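PDB 6OZB: Two-component sensor histidine kinase from Nostoc sp., which binds the bilin chromophore phycoerythrobilin in the GAF domain of a cyanobacterial phytochrome and probably senses light to steer histidine-kinase signalling. Local coordinates for residues 51-56 and 63-68; 55-60 and 160-165; 151-156 and 165-170. The protein carries 1 engineered substitution. All coordinates share one frame; numbering follows the deposited sequence.

Going from the N terminus, contact 1 closes first: strand 51-57 turns back after a short loop to pair with strand 63-70. Contact 2 starts from the same strand, sharing Tyr55 and Lys56, but closes only some hundred residues later, when 160-165 comes alongside 55-60. Contact 3 pairs 151-156 with 165-170 as a second hairpin. It crosses contact 2, because its first segment lies within the long loop that contact 2 closes and its second follows on from Leu165, which both use. By pairing 51-57 with 161-170, contact 2 joins the two hairpins in one antiparallel sheet, in the order 63-70, 51-57, 161-170, 150-158, and all three contacts touch phycoerythrobilin.

Contact 1: 51-56 and 63-68; sequences RVMIYK and GQVIAE. With PEB (phycoerythrobilin), chain F.
The phenol of Tyr55 lies against the backbone of Gly63 and Gln64, with the Gln64 amide nitrogen over one face of the ring and Tyr55 CZ 3.5 Å from Gly63 CA. So close an approach depends on the glycine, since a beta carbon there would collide with Tyr55 CZ and with Lys56 O. CG of Tyr55 stands anti to its own backbone nitrogen (chi1 -175°), and the ring passes Val65, whose CG2 is 4.0 Å from Tyr55 CD1, to meet the chromophore. There Tyr55 CZ touches the D-ring methyl CMD of phycoerythrobilin at 3.9 Å.

Ile54 sits at the irregular point of the pairing. Its nitrogen donates to Ala67 O, while Ile54 O accepts Ile66 N at 2.9 Å, almost straight on (C=O...N 166°), and more weakly Ala67 N. Two consecutive residues facing one make this a classic beta bulge, set in the antiparallel hairpin of strands 51-57 and 63-70 in the GAF-domain sheet. The side chain of Ile54 turns to the face covered by helix 32-47, where it touches Ile36 and Thr40, whereas Met53, Tyr55 and Val65 turn to the chromophore side.

Beyond the bulge the pairing is regular again: Lys56 and Gln64 exchange two backbone hydrogen bonds, of which Lys56 N to Gln64 O is 2.8 Å long. Ile66 packs on the aliphatic part of the lysine, Ile66 CD1 resting 3.9 Å from Lys56 CB; its chi1 of 56° wedges CG1 between backbone nitrogen and carbonyl carbon and brings the branch back across the strand. At the other end Met53 runs beside Glu68, whose carboxylate is held by Ser77 and Leu78, and Met53 CE ends 3.8 Å from the vinyl carbon CBD of phycoerythrobilin.

Contact 2: 55-60 and 160-165; sequences YKFHPD and DELWGL. With PEB (phycoerythrobilin), chain F.
Lys56 lays its aliphatic chain across the indole of Trp163, in a CH-pi contact that puts CG over the six-membered ring, 4.0 Å from its centroid and only 13° off the normal. Farther along, Lys56 CE comes 3.7 Å from Trp163 CZ2, and the bend at chi4 (-46°) helps bring the ammonium to a water at 3.0 Å from Lys56 NZ. That water donates to Phe57 O and Trp163 O and lies over the same face of the indole as the lysine chain, so one solvent molecule ties the amine to both backbones.

The ring of Phe57 is the other main surface. Phe57 CE2 packs against Leu162 CD2 at 3.6 Å, Phe57 CD2 lies near Gly164 CA, and Leu165 CG adjoins the ring's end. Tyr55, edge-to-face with Phe57, lies beside Leu165, whose CD1 also touches the chromophore methyl CMC at 3.8 Å.

These groups are positioned by the antiparallel backbone. Tyr55 and Leu165 form a hydrogen-bonded pair with reciprocal N-H...O bonds, and Phe57 N donates to Trp163 O at 3.0 Å. Between them Gly164 passes so close to Tyr55 O that a beta carbon would collide with it. On the opposite edge, Trp163 and Gly164 both pair with Ile156 in a classic beta bulge. Strand 63-70 and strand 150-158 flank the pair in the sheet, Ile66 and Ile156 touching Trp163, while Leu162 meets Leu96 and Val97 of helix 90-99, and Phe57 meets Arg93 of the same helix.

Contact 3: 151-156 and 165-170; sequences SVVAPI and LLVSHH. With PEB (phycoerythrobilin), chain F.
The beta hairpin of strands 150-158 and 161-170 runs through the middle of the GAF sheet, and one face of it turns to phycoerythrobilin, Val153, Leu165 and His169 lining the pocket. Val152 with Ser168 and Ala154 with Leu166 form the hydrogen-bonded pairs; Ser168 N reaches Val152 O at 2.8 Å. On the other face Val152 and Leu166 pack against helix 178-201.

Val153 CG1 meets Leu165 CD2 at 4.0 Å, its CG2 lies alongside Val167 CG1, and Val153 CB is 3.4 Å from propionate oxygen O1C of the bilin. With CG anti to the carbonyl carbon (chi1 -73°), the His169 imidazole turns edge-on to the chromophore, and His169 NE2 donates to bilin OD at 2.7 Å in a weak bond bent to 126°. The far side of that ring is fixed by a hydrogen bond between ND1 and Arg51 NH2, a second-shell hold on its rotation. A leucine in place of His169 would probably leave the D-ring carbonyl without this donor and Arg51 NH2 without this acceptor. Ser151 OG stands at the edge of the imidazole, 3.7 Å from His169 CD2.

Contact 1: 51-56 and 63-68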
loop_
_atom_site.group_PDB
_atom_site.type_symbol
_atom_site.label_atom_id
_atom_site.label_comp_id
_atom_site.label_asym_id
_atom_site.label_seq_id
_atom_site.Cartn_x
_atom_site.Cartn_y
_atom_site.Cartn_z
ATOM N N ARG C 51 16.401 19.253 -5.252
ATOM C CA ARG C 51 17.527 19.245 -4.304
ATOM C C ARG C 51 17.968 17.814 -4.062
ATOM O O ARG C 51 17.160 16.979 -3.659
ATOM C CB ARG C 51 17.128 19.934 -2.983
ATOM C CG ARG C 51 18.203 19.931 -1.863
ATOM C CD ARG C 51 17.854 20.876 -0.700
ATOM N NE ARG C 51 16.696 20.408 0.067
ATOM C CZ ARG C 51 15.990 21.152 0.910
ATOM N NH1 ARG C 51 16.292 22.428 1.121
ATOM N NH2 ARG C 51 14.948 20.616 1.532
ATOM N N VAL C 52 19.241 17.531 -4.358
ATOM C CA VAL C 52 19.854 16.234 -4.069
ATOM C C VAL C 52 21.012 16.499 -3.130
ATOM O O VAL C 52 21.761 17.448 -3.327
ATOM C CB VAL C 52 20.325 15.522 -5.334
ATOM C CG1 VAL C 52 21.127 14.268 -5.020
ATOM C CG2 VAL C 52 19.114 15.164 -6.179
ATOM N N MET C 53 21.123 15.679 -2.090
ATOM C CA MET C 53 22.156 15.844 -1.060
ATOM C C MET C 53 22.802 14.521 -0.731
ATOM O O MET C 53 22.173 13.473 -0.861
ATOM C CB MET C 53 21.555 16.432 0.199
ATOM C CG MET C 53 20.863 17.747 -0.025
ATOM S SD MET C 53 19.988 18.256 1.452
ATOM C CE MET C 53 18.742 17.001 1.509
ATOM N N ILE C 54 24.061 14.573 -0.303
ATOM C CA ILE C 54 24.665 13.423 0.341
ATOM C C ILE C 54 24.889 13.805 1.802
ATOM O O ILE C 54 25.428 14.877 2.124
ATOM C CB ILE C 54 25.949 12.989 -0.379
ATOM C CG1 ILE C 54 25.544 12.428 -1.745
ATOM C CG2 ILE C 54 26.712 11.952 0.463
ATOM C CD1 ILE C 54 26.627 11.862 -2.549
ATOM N N TYR C 55 24.390 12.943 2.667
ATOM C CA TYR C 55 24.361 13.124 4.111
ATOM C C TYR C 55 25.345 12.124 4.703
ATOM O O TYR C 55 25.268 10.959 4.381
ATOM C CB TYR C 55 22.931 12.888 4.615
ATOM C CG TYR C 55 22.665 13.125 6.051
ATOM C CD1 TYR C 55 22.533 14.414 6.569
ATOM C CD2 TYR C 55 22.475 12.060 6.905
ATOM C CE1 TYR C 55 22.270 14.615 7.896
ATOM C CE2 TYR C 55 22.188 12.256 8.220
ATOM C CZ TYR C 55 22.093 13.531 8.722
ATOM O OH TYR C 55 21.809 13.722 10.056
ATOM N N LYS C 56 26.262 12.569 5.547
ATOM C CA LYS C 56 27.274 11.677 6.104
ATOM C C LYS C 56 27.051 11.542 7.609
ATOM O O LYS C 56 26.931 12.547 8.331
ATOM C CB LYS C 56 28.670 12.210 5.802
ATOM C CG LYS C 56 29.831 11.267 6.232
ATOM C CD LYS C 56 31.164 12.006 6.072
ATOM C CE LYS C 56 32.406 11.122 6.259
ATOM N NZ LYS C 56 32.311 10.268 7.442
ATOM N N GLY C 63 24.398 13.634 11.894
ATOM C CA GLY C 63 25.026 13.701 10.602
ATOM C C GLY C 63 25.061 15.087 10.007
ATOM O O GLY C 63 24.549 16.036 10.593
ATOM N N GLN C 64 25.671 15.176 8.827
ATOM C CA GLN C 64 25.912 16.443 8.162
ATOM C C GLN C 64 25.686 16.352 6.644
ATOM O O GLN C 64 26.022 15.350 5.979
ATOM C CB GLN C 64 27.338 16.908 8.446
ATOM C CG GLN C 64 27.676 18.267 7.830
ATOM C CD GLN C 64 29.049 18.770 8.228
ATOM O OE1 GLN C 64 30.038 18.028 8.191
ATOM N NE2 GLN C 64 29.123 20.040 8.605
ATOM N N VAL C 65 25.095 17.397 6.082
ATOM C CA VAL C 65 24.977 17.482 4.647
ATOM C C VAL C 65 26.336 17.906 4.111
ATOM O O VAL C 65 26.793 19.017 4.373
ATOM C CB VAL C 65 23.856 18.464 4.223
ATOM C CG1 VAL C 65 23.797 18.592 2.721
ATOM C CG2 VAL C 65 22.517 18.013 4.757
ATOM N N ILE C 66 27.012 17.005 3.401
ATOM C CA ILE C 66 28.380 17.289 2.948
ATOM C C ILE C 66 28.446 17.606 1.468
ATOM O O ILE C 66 29.478 18.042 0.980
ATOM C CB ILE C 66 29.349 16.134 3.269
ATOM C CG1 ILE C 66 28.877 14.810 2.682
ATOM C CG2 ILE C 66 29.515 16.038 4.772
ATOM C CD1 ILE C 66 30.018 13.778 2.541
ATOM N N ALA C 67 27.355 17.360 0.741
ATOM C CA ALA C 67 27.268 17.764 -0.664
ATOM C C ALA C 67 25.816 17.998 -1.051
ATOM O O ALA C 67 24.911 17.328 -0.535
ATOM C CB ALA C 67 27.892 16.719 -1.562
ATOM N N GLU C 68 25.608 18.918 -1.986
ATOM C CA GLU C 68 24.274 19.353 -2.343
ATOM C C GLU C 68 24.253 19.987 -3.736
ATOM O O GLU C 68 25.166 20.745 -4.109
ATOM C CB GLU C 68 23.786 20.332 -1.295
ATOM C CG GLU C 68 22.465 21.013 -1.585
ATOM C CD GLU C 68 22.145 22.013 -0.523
ATOM O OE1 GLU C 68 21.201 21.763 0.256
ATOM O OE2 GLU C 68 22.865 23.036 -0.448
HETATM C CHC PEB F . 15.737 12.521 8.221
HETATM N NC PEB F . 13.906 10.947 8.975
HETATM C C1C PEB F . 13.420 9.707 8.696
HETATM C C2C PEB F . 14.140 9.146 7.671
HETATM C C3C PEB F . 15.112 10.049 7.298
HETATM C C4C PEB F . 14.954 11.180 8.130
HETATM C CMC PEB F . 16.111 9.733 6.200
HETATM C CAC PEB F . 13.836 7.721 7.098
HETATM C CBC PEB F . 12.598 7.743 6.216
HETATM C CGC PEB F . 12.980 8.296 4.868
HETATM O O1C PEB F . 13.886 7.710 4.210
HETATM O O2C PEB F . 12.399 9.318 4.393
HETATM N ND PEB F . 15.744 13.045 5.848
HETATM C C1D PEB F . 16.593 12.751 7.076
HETATM C C2D PEB F . 17.331 13.991 7.266
HETATM C C3D PEB F . 16.984 14.939 6.329
HETATM C C4D PEB F . 16.034 14.437 5.407
HETATM C CMD PEB F . 18.292 14.222 8.464
HETATM C CAD PEB F . 17.492 16.392 6.358
HETATM C CBD PEB F . 17.870 16.981 5.181
HETATM O OD PEB F . 15.538 14.996 4.439
HETATM N NA PEB F . 11.850 13.186 12.997
HETATM C C1A PEB F . 12.158 14.452 13.565
HETATM C C2A PEB F . 11.645 14.503 14.981
HETATM C C3A PEB F . 11.006 13.155 15.276
HETATM C C4A PEB F . 11.167 12.356 13.967
HETATM C CMA PEB F . 12.760 14.880 16.006
HETATM C CBA PEB F . 9.218 13.946 16.946
HETATM O OA PEB F . 12.766 15.332 12.979
HETATM C CHA PEB F . 10.629 11.114 13.798
HETATM C CAA PEB F . 9.529 13.126 15.679
HETATM N NB PEB F . 11.808 10.464 11.449
HETATM C C1B PEB F . 10.842 10.277 12.540
HETATM C C2B PEB F . 10.042 9.097 12.317
HETATM C C3B PEB F . 10.480 8.526 11.079
HETATM C C4B PEB F . 11.599 9.355 10.505
HETATM C CHB PEB F . 12.216 9.007 9.329
HETATM C CMB PEB F . 8.968 8.595 13.229
HETATM C CAB PEB F . 9.923 7.278 10.427
HETATM C CBB PEB F . 8.915 7.685 9.374
HETATM C CGB PEB F . 8.288 6.374 8.896
HETATM O O1B PEB F . 9.031 5.545 8.290
HETATM O O2B PEB F . 7.081 6.127 9.135
#

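Contact 2: 55-60 and 160-165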
loop_
_atom_site.group_PDB
_atom_site.type_symbol
_atom_site.label_atom_id
_atom_site.label_comp_id
_atom_site.label_asym_id
_atom_site.label_seq_id
_atom_site.Cartn_x
_atom_site.Cartn_y
_atom_site.Cartn_z
ATOM N N TYR C 55 24.390 12.943 2.667
ATOM C CA TYR C 55 24.361 13.124 4.111
ATOM C C TYR C 55 25.345 12.124 4.703
ATOM O O TYR C 55 25.268 10.959 4.381
ATOM C CB TYR C 55 22.931 12.888 4.615
ATOM C CG TYR C 55 22.665 13.125 6.051
ATOM C CD1 TYR C 55 22.533 14.414 6.569
ATOM C CD2 TYR C 55 22.475 12.060 6.905
ATOM C CE1 TYR C 55 22.270 14.615 7.896
ATOM C CE2 TYR C 55 22.188 12.256 8.220
ATOM C CZ TYR C 55 22.093 13.531 8.722
ATOM O OH TYR C 55 21.809 13.722 10.056
ATOM N N LYS C 56 26.262 12.569 5.547
ATOM C CA LYS C 56 27.274 11.677 6.104
ATOM C C LYS C 56 27.051 11.542 7.609
ATOM O O LYS C 56 26.931 12.547 8.331
ATOM C CB LYS C 56 28.670 12.210 5.802
ATOM C CG LYS C 56 29.831 11.267 6.232
ATOM C CD LYS C 56 31.164 12.006 6.072
ATOM C CE LYS C 56 32.406 11.122 6.259
ATOM N NZ LYS C 56 32.311 10.268 7.442
ATOM N N PHE C 57 26.987 10.305 8.094
ATOM C CA PHE C 57 26.745 10.075 9.521
ATOM C C PHE C 57 28.008 10.292 10.355
ATOM O O PHE C 57 29.112 9.946 9.933
ATOM C CB PHE C 57 26.217 8.673 9.784
ATOM C CG PHE C 57 24.800 8.477 9.364
ATOM C CD1 PHE C 57 23.769 9.042 10.092
ATOM C CD2 PHE C 57 24.487 7.730 8.239
ATOM C CE1 PHE C 57 22.443 8.878 9.701
ATOM C CE2 PHE C 57 23.177 7.554 7.850
ATOM C CZ PHE C 57 22.146 8.142 8.582
ATOM N N HIS C 58 27.811 10.896 11.527
ATOM C CA HIS C 58 28.805 10.937 12.597
ATOM C C HIS C 58 28.682 9.662 13.438
ATOM O O HIS C 58 27.647 9.001 13.424
ATOM C CB HIS C 58 28.590 12.156 13.494
ATOM C CG HIS C 58 28.613 13.464 12.769
ATOM N ND1 HIS C 58 29.737 13.956 12.143
ATOM C CD2 HIS C 58 27.643 14.390 12.579
ATOM C CE1 HIS C 58 29.458 15.127 11.597
ATOM N NE2 HIS C 58 28.193 15.411 11.846
ATOM N N PRO C 59 29.716 9.334 14.213
ATOM C CA PRO C 59 29.641 8.140 15.059
ATOM C C PRO C 59 28.424 8.078 15.997
ATOM O O PRO C 59 27.908 6.982 16.228
ATOM C CB PRO C 59 30.937 8.221 15.872
ATOM C CG PRO C 59 31.888 8.928 14.973
ATOM C CD PRO C 59 31.050 9.953 14.245
ATOM N N ASP C 60 27.963 9.217 16.515
ATOM C CA ASP C 60 26.846 9.205 17.457
ATOM C C ASP C 60 25.477 9.132 16.758
ATOM O O ASP C 60 24.446 9.186 17.415
ATOM C CB ASP C 60 26.916 10.434 18.381
ATOM C CG ASP C 60 26.645 11.759 17.661
ATOM O OD1 ASP C 60 26.485 11.797 16.418
ATOM O OD2 ASP C 60 26.595 12.787 18.367
ATOM N N ASP C 160 30.300 -2.951 5.856
ATOM C CA ASP C 160 29.044 -3.231 6.561
ATOM C C ASP C 160 28.533 -2.050 7.392
ATOM O O ASP C 160 27.536 -2.172 8.099
ATOM C CB ASP C 160 29.209 -4.466 7.450
ATOM C CG ASP C 160 30.295 -4.296 8.484
ATOM O OD1 ASP C 160 31.398 -3.856 8.103
ATOM O OD2 ASP C 160 30.057 -4.616 9.671
ATOM N N GLU C 161 29.177 -0.897 7.269
ATOM C CA GLU C 161 28.831 0.251 8.098
ATOM C C GLU C 161 27.943 1.212 7.325
ATOM O O GLU C 161 28.208 1.519 6.165
ATOM C CB GLU C 161 30.088 0.992 8.556
ATOM C CG GLU C 161 31.056 0.157 9.395
ATOM C CD GLU C 161 30.528 -0.174 10.781
ATOM O OE1 GLU C 161 29.786 0.654 11.354
ATOM O OE2 GLU C 161 30.868 -1.261 11.303
ATOM N N LEU C 162 26.878 1.665 7.969
ATOM C CA LEU C 162 26.036 2.703 7.386
ATOM C C LEU C 162 26.812 4.009 7.393
ATOM O O LEU C 162 26.992 4.627 8.433
ATOM C CB LEU C 162 24.727 2.848 8.160
ATOM C CG LEU C 162 23.778 3.937 7.685
ATOM C CD1 LEU C 162 23.363 3.720 6.215
ATOM C CD2 LEU C 162 22.568 4.032 8.584
ATOM N N TRP C 163 27.168 4.477 6.215
ATOM C CA TRP C 163 28.071 5.605 6.077
ATOM C C TRP C 163 27.328 6.908 5.853
ATOM O O TRP C 163 27.743 7.953 6.360
ATOM C CB TRP C 163 29.005 5.344 4.907
ATOM C CG TRP C 163 30.060 6.388 4.635
ATOM C CD1 TRP C 163 31.353 6.364 5.071
ATOM C CD2 TRP C 163 29.929 7.571 3.848
ATOM N NE1 TRP C 163 32.029 7.460 4.601
ATOM C CE2 TRP C 163 31.179 8.214 3.845
ATOM C CE3 TRP C 163 28.879 8.148 3.121
ATOM C CZ2 TRP C 163 31.396 9.407 3.178
ATOM C CZ3 TRP C 163 29.104 9.323 2.463
ATOM C CH2 TRP C 163 30.358 9.935 2.487
ATOM N N GLY C 164 26.236 6.847 5.099
ATOM C CA GLY C 164 25.488 8.060 4.772
ATOM C C GLY C 164 24.216 7.763 4.024
ATOM O O GLY C 164 23.775 6.611 3.998
ATOM N N LEU C 165 23.641 8.805 3.431
ATOM C CA LEU C 165 22.403 8.701 2.647
ATOM C C LEU C 165 22.530 9.514 1.383
ATOM O O LEU C 165 23.093 10.621 1.417
ATOM C CB LEU C 165 21.191 9.236 3.437
ATOM C CG LEU C 165 20.941 8.711 4.855
ATOM C CD1 LEU C 165 19.816 9.451 5.574
ATOM C CD2 LEU C 165 20.630 7.218 4.798
HETATM C CHC PEB F . 15.737 12.521 8.221
HETATM N NC PEB F . 13.906 10.947 8.975
HETATM C C1C PEB F . 13.420 9.707 8.696
HETATM C C2C PEB F . 14.140 9.146 7.671
HETATM C C3C PEB F . 15.112 10.049 7.298
HETATM C C4C PEB F . 14.954 11.180 8.130
HETATM C CMC PEB F . 16.111 9.733 6.200
HETATM C CAC PEB F . 13.836 7.721 7.098
HETATM C CBC PEB F . 12.598 7.743 6.216
HETATM C CGC PEB F . 12.980 8.296 4.868
HETATM O O1C PEB F . 13.886 7.710 4.210
HETATM O O2C PEB F . 12.399 9.318 4.393
HETATM N ND PEB F . 15.744 13.045 5.848
HETATM C C1D PEB F . 16.593 12.751 7.076
HETATM C C2D PEB F . 17.331 13.991 7.266
HETATM C C3D PEB F . 16.984 14.939 6.329
HETATM C C4D PEB F . 16.034 14.437 5.407
HETATM C CMD PEB F . 18.292 14.222 8.464
HETATM C CAD PEB F . 17.492 16.392 6.358
HETATM C CBD PEB F . 17.870 16.981 5.181
HETATM O OD PEB F . 15.538 14.996 4.439
HETATM N NA PEB F . 11.850 13.186 12.997
HETATM C C1A PEB F . 12.158 14.452 13.565
HETATM C C2A PEB F . 11.645 14.503 14.981
HETATM C C3A PEB F . 11.006 13.155 15.276
HETATM C C4A PEB F . 11.167 12.356 13.967
HETATM C CMA PEB F . 12.760 14.880 16.006
HETATM C CBA PEB F . 9.218 13.946 16.946
HETATM O OA PEB F . 12.766 15.332 12.979
HETATM C CHA PEB F . 10.629 11.114 13.798
HETATM C CAA PEB F . 9.529 13.126 15.679
HETATM N NB PEB F . 11.808 10.464 11.449
HETATM C C1B PEB F . 10.842 10.277 12.540
HETATM C C2B PEB F . 10.042 9.097 12.317
HETATM C C3B PEB F . 10.480 8.526 11.079
HETATM C C4B PEB F . 11.599 9.355 10.505
HETATM C CHB PEB F . 12.216 9.007 9.329
HETATM C CMB PEB F . 8.968 8.595 13.229
HETATM C CAB PEB F . 9.923 7.278 10.427
HETATM C CBB PEB F . 8.915 7.685 9.374
HETATM C CGB PEB F . 8.288 6.374 8.896
HETATM O O1B PEB F . 9.031 5.545 8.290
HETATM O O2B PEB F . 7.081 6.127 9.135
HETATM O O HOH W 1 30.096 8.246 7.841
#

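Contact 3: 151-156 and 165-170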
loop_
_atom_site.group_PDB
_atom_site.type_symbol
_atom_site.label_atom_id
_atom_site.label_comp_id
_atom_site.label_asym_id
_atom_site.label_seq_id
_atom_site.Cartn_x
_atom_site.Cartn_y
_atom_site.Cartn_z
ATOM N N SER C 151 10.167 12.920 -1.107
ATOM C CA SER C 151 11.507 12.597 -0.629
ATOM C C SER C 151 11.856 11.174 -1.046
ATOM O O SER C 151 11.011 10.281 -0.960
ATOM C CB SER C 151 11.578 12.736 0.878
ATOM O OG SER C 151 12.831 12.325 1.372
ATOM N N VAL C 152 13.088 10.960 -1.503
ATOM C CA VAL C 152 13.567 9.613 -1.827
ATOM C C VAL C 152 14.941 9.462 -1.213
ATOM O O VAL C 152 15.809 10.324 -1.428
ATOM C CB VAL C 152 13.652 9.350 -3.342
ATOM C CG1 VAL C 152 14.080 7.897 -3.616
ATOM C CG2 VAL C 152 12.332 9.607 -4.021
ATOM N N VAL C 153 15.128 8.395 -0.435
ATOM C CA VAL C 153 16.388 8.162 0.284
ATOM C C VAL C 153 16.917 6.760 0.028
ATOM O O VAL C 153 16.183 5.795 0.105
ATOM C CB VAL C 153 16.185 8.359 1.784
ATOM C CG1 VAL C 153 17.426 7.998 2.574
ATOM C CG2 VAL C 153 15.796 9.820 2.059
ATOM N N ALA C 154 18.206 6.668 -0.290
ATOM C CA ALA C 154 18.895 5.386 -0.357
ATOM C C ALA C 154 20.171 5.450 0.484
ATOM O O ALA C 154 20.930 6.424 0.375
ATOM C CB ALA C 154 19.240 5.037 -1.787
ATOM N N PRO C 155 20.412 4.434 1.309
ATOM C CA PRO C 155 21.587 4.428 2.179
ATOM C C PRO C 155 22.858 4.142 1.422
ATOM O O PRO C 155 22.838 3.416 0.432
ATOM C CB PRO C 155 21.289 3.310 3.176
ATOM C CG PRO C 155 20.406 2.393 2.447
ATOM C CD PRO C 155 19.564 3.247 1.546
ATOM N N ILE C 156 23.947 4.696 1.937
ATOM C CA ILE C 156 25.297 4.453 1.445
ATOM C C ILE C 156 26.052 3.675 2.511
ATOM O O ILE C 156 26.122 4.093 3.690
ATOM C CB ILE C 156 26.012 5.773 1.156
ATOM C CG1 ILE C 156 25.211 6.641 0.181
ATOM C CG2 ILE C 156 27.427 5.557 0.630
ATOM C CD1 ILE C 156 25.680 8.095 0.160
ATOM N N LEU C 165 23.641 8.805 3.431
ATOM C CA LEU C 165 22.403 8.701 2.647
ATOM C C LEU C 165 22.530 9.514 1.383
ATOM O O LEU C 165 23.093 10.621 1.417
ATOM C CB LEU C 165 21.191 9.236 3.437
ATOM C CG LEU C 165 20.941 8.711 4.855
ATOM C CD1 LEU C 165 19.816 9.451 5.574
ATOM C CD2 LEU C 165 20.630 7.218 4.798
ATOM N N LEU C 166 21.957 8.999 0.296
ATOM C CA LEU C 166 21.659 9.804 -0.885
ATOM C C LEU C 166 20.203 10.248 -0.766
ATOM O O LEU C 166 19.297 9.404 -0.645
ATOM C CB LEU C 166 21.878 9.020 -2.163
ATOM C CG LEU C 166 21.522 9.688 -3.480
ATOM C CD1 LEU C 166 22.439 10.884 -3.694
ATOM C CD2 LEU C 166 21.649 8.689 -4.613
ATOM N N VAL C 167 19.995 11.559 -0.729
ATOM C CA VAL C 167 18.678 12.145 -0.463
ATOM C C VAL C 167 18.207 13.015 -1.630
ATOM O O VAL C 167 18.918 13.915 -2.060
ATOM C CB VAL C 167 18.677 13.006 0.790
ATOM C CG1 VAL C 167 17.264 13.485 1.134
ATOM C CG2 VAL C 167 19.209 12.246 1.965
ATOM N N SER C 168 16.999 12.759 -2.119
ATOM C CA SER C 168 16.426 13.513 -3.224
ATOM C C SER C 168 15.110 14.143 -2.777
ATOM O O SER C 168 14.181 13.421 -2.440
ATOM C CB SER C 168 16.201 12.577 -4.409
ATOM O OG SER C 168 15.588 13.233 -5.521
ATOM N N HIS C 169 15.063 15.475 -2.744
ATOM C CA HIS C 169 13.880 16.245 -2.336
ATOM C C HIS C 169 13.273 16.977 -3.526
ATOM O O HIS C 169 14.000 17.492 -4.382
ATOM C CB HIS C 169 14.213 17.316 -1.314
ATOM C CG HIS C 169 14.515 16.805 0.062
ATOM N ND1 HIS C 169 15.039 17.618 1.050
ATOM C CD2 HIS C 169 14.345 15.589 0.625
ATOM C CE1 HIS C 169 15.174 16.921 2.166
ATOM N NE2 HIS C 169 14.754 15.690 1.935
ATOM N N HIS C 170 11.942 17.062 -3.554
ATOM C CA HIS C 170 11.245 17.826 -4.581
ATOM C C HIS C 170 10.086 18.587 -3.996
ATOM O O HIS C 170 9.391 18.086 -3.100
ATOM C CB HIS C 170 10.772 16.904 -5.684
ATOM C CG HIS C 170 10.536 17.594 -6.976
ATOM N ND1 HIS C 170 11.530 18.273 -7.646
ATOM C CD2 HIS C 170 9.417 17.722 -7.722
ATOM C CE1 HIS C 170 11.033 18.777 -8.763
ATOM N NE2 HIS C 170 9.761 18.446 -8.840
HETATM C CHC PEB F . 15.737 12.521 8.221
HETATM N NC PEB F . 13.906 10.947 8.975
HETATM C C1C PEB F . 13.420 9.707 8.696
HETATM C C2C PEB F . 14.140 9.146 7.671
HETATM C C3C PEB F . 15.112 10.049 7.298
HETATM C C4C PEB F . 14.954 11.180 8.130
HETATM C CMC PEB F . 16.111 9.733 6.200
HETATM C CAC PEB F . 13.836 7.721 7.098
HETATM C CBC PEB F . 12.598 7.743 6.216
HETATM C CGC PEB F . 12.980 8.296 4.868
HETATM O O1C PEB F . 13.886 7.710 4.210
HETATM O O2C PEB F . 12.399 9.318 4.393
HETATM N ND PEB F . 15.744 13.045 5.848
HETATM C C1D PEB F . 16.593 12.751 7.076
HETATM C C2D PEB F . 17.331 13.991 7.266
HETATM C C3D PEB F . 16.984 14.939 6.329
HETATM C C4D PEB F . 16.034 14.437 5.407
HETATM C CMD PEB F . 18.292 14.222 8.464
HETATM C CAD PEB F . 17.492 16.392 6.358
HETATM C CBD PEB F . 17.870 16.981 5.181
HETATM O OD PEB F . 15.538 14.996 4.439
HETATM N NA PEB F . 11.850 13.186 12.997
HETATM C C1A PEB F . 12.158 14.452 13.565
HETATM C C2A PEB F . 11.645 14.503 14.981
HETATM C C3A PEB F . 11.006 13.155 15.276
HETATM C C4A PEB F . 11.167 12.356 13.967
HETATM C CMA PEB F . 12.760 14.880 16.006
HETATM C CBA PEB F . 9.218 13.946 16.946
HETATM O OA PEB F . 12.766 15.332 12.979
HETATM C CHA PEB F . 10.629 11.114 13.798
HETATM C CAA PEB F . 9.529 13.126 15.679
HETATM N NB PEB F . 11.808 10.464 11.449
HETATM C C1B PEB F . 10.842 10.277 12.540
HETATM C C2B PEB F . 10.042 9.097 12.317
HETATM C C3B PEB F . 10.480 8.526 11.079
HETATM C C4B PEB F . 11.599 9.355 10.505
HETATM C CHB PEB F . 12.216 9.007 9.329
HETATM C CMB PEB F . 8.968 8.595 13.229
HETATM C CAB PEB F . 9.923 7.278 10.427
HETATM C CBB PEB F . 8.915 7.685 9.374
HETATM C CGB PEB F . 8.288 6.374 8.896
HETATM O O1B PEB F . 9.031 5.545 8.290
HETATM O O2B PEB F . 7.081 6.127 9.135
#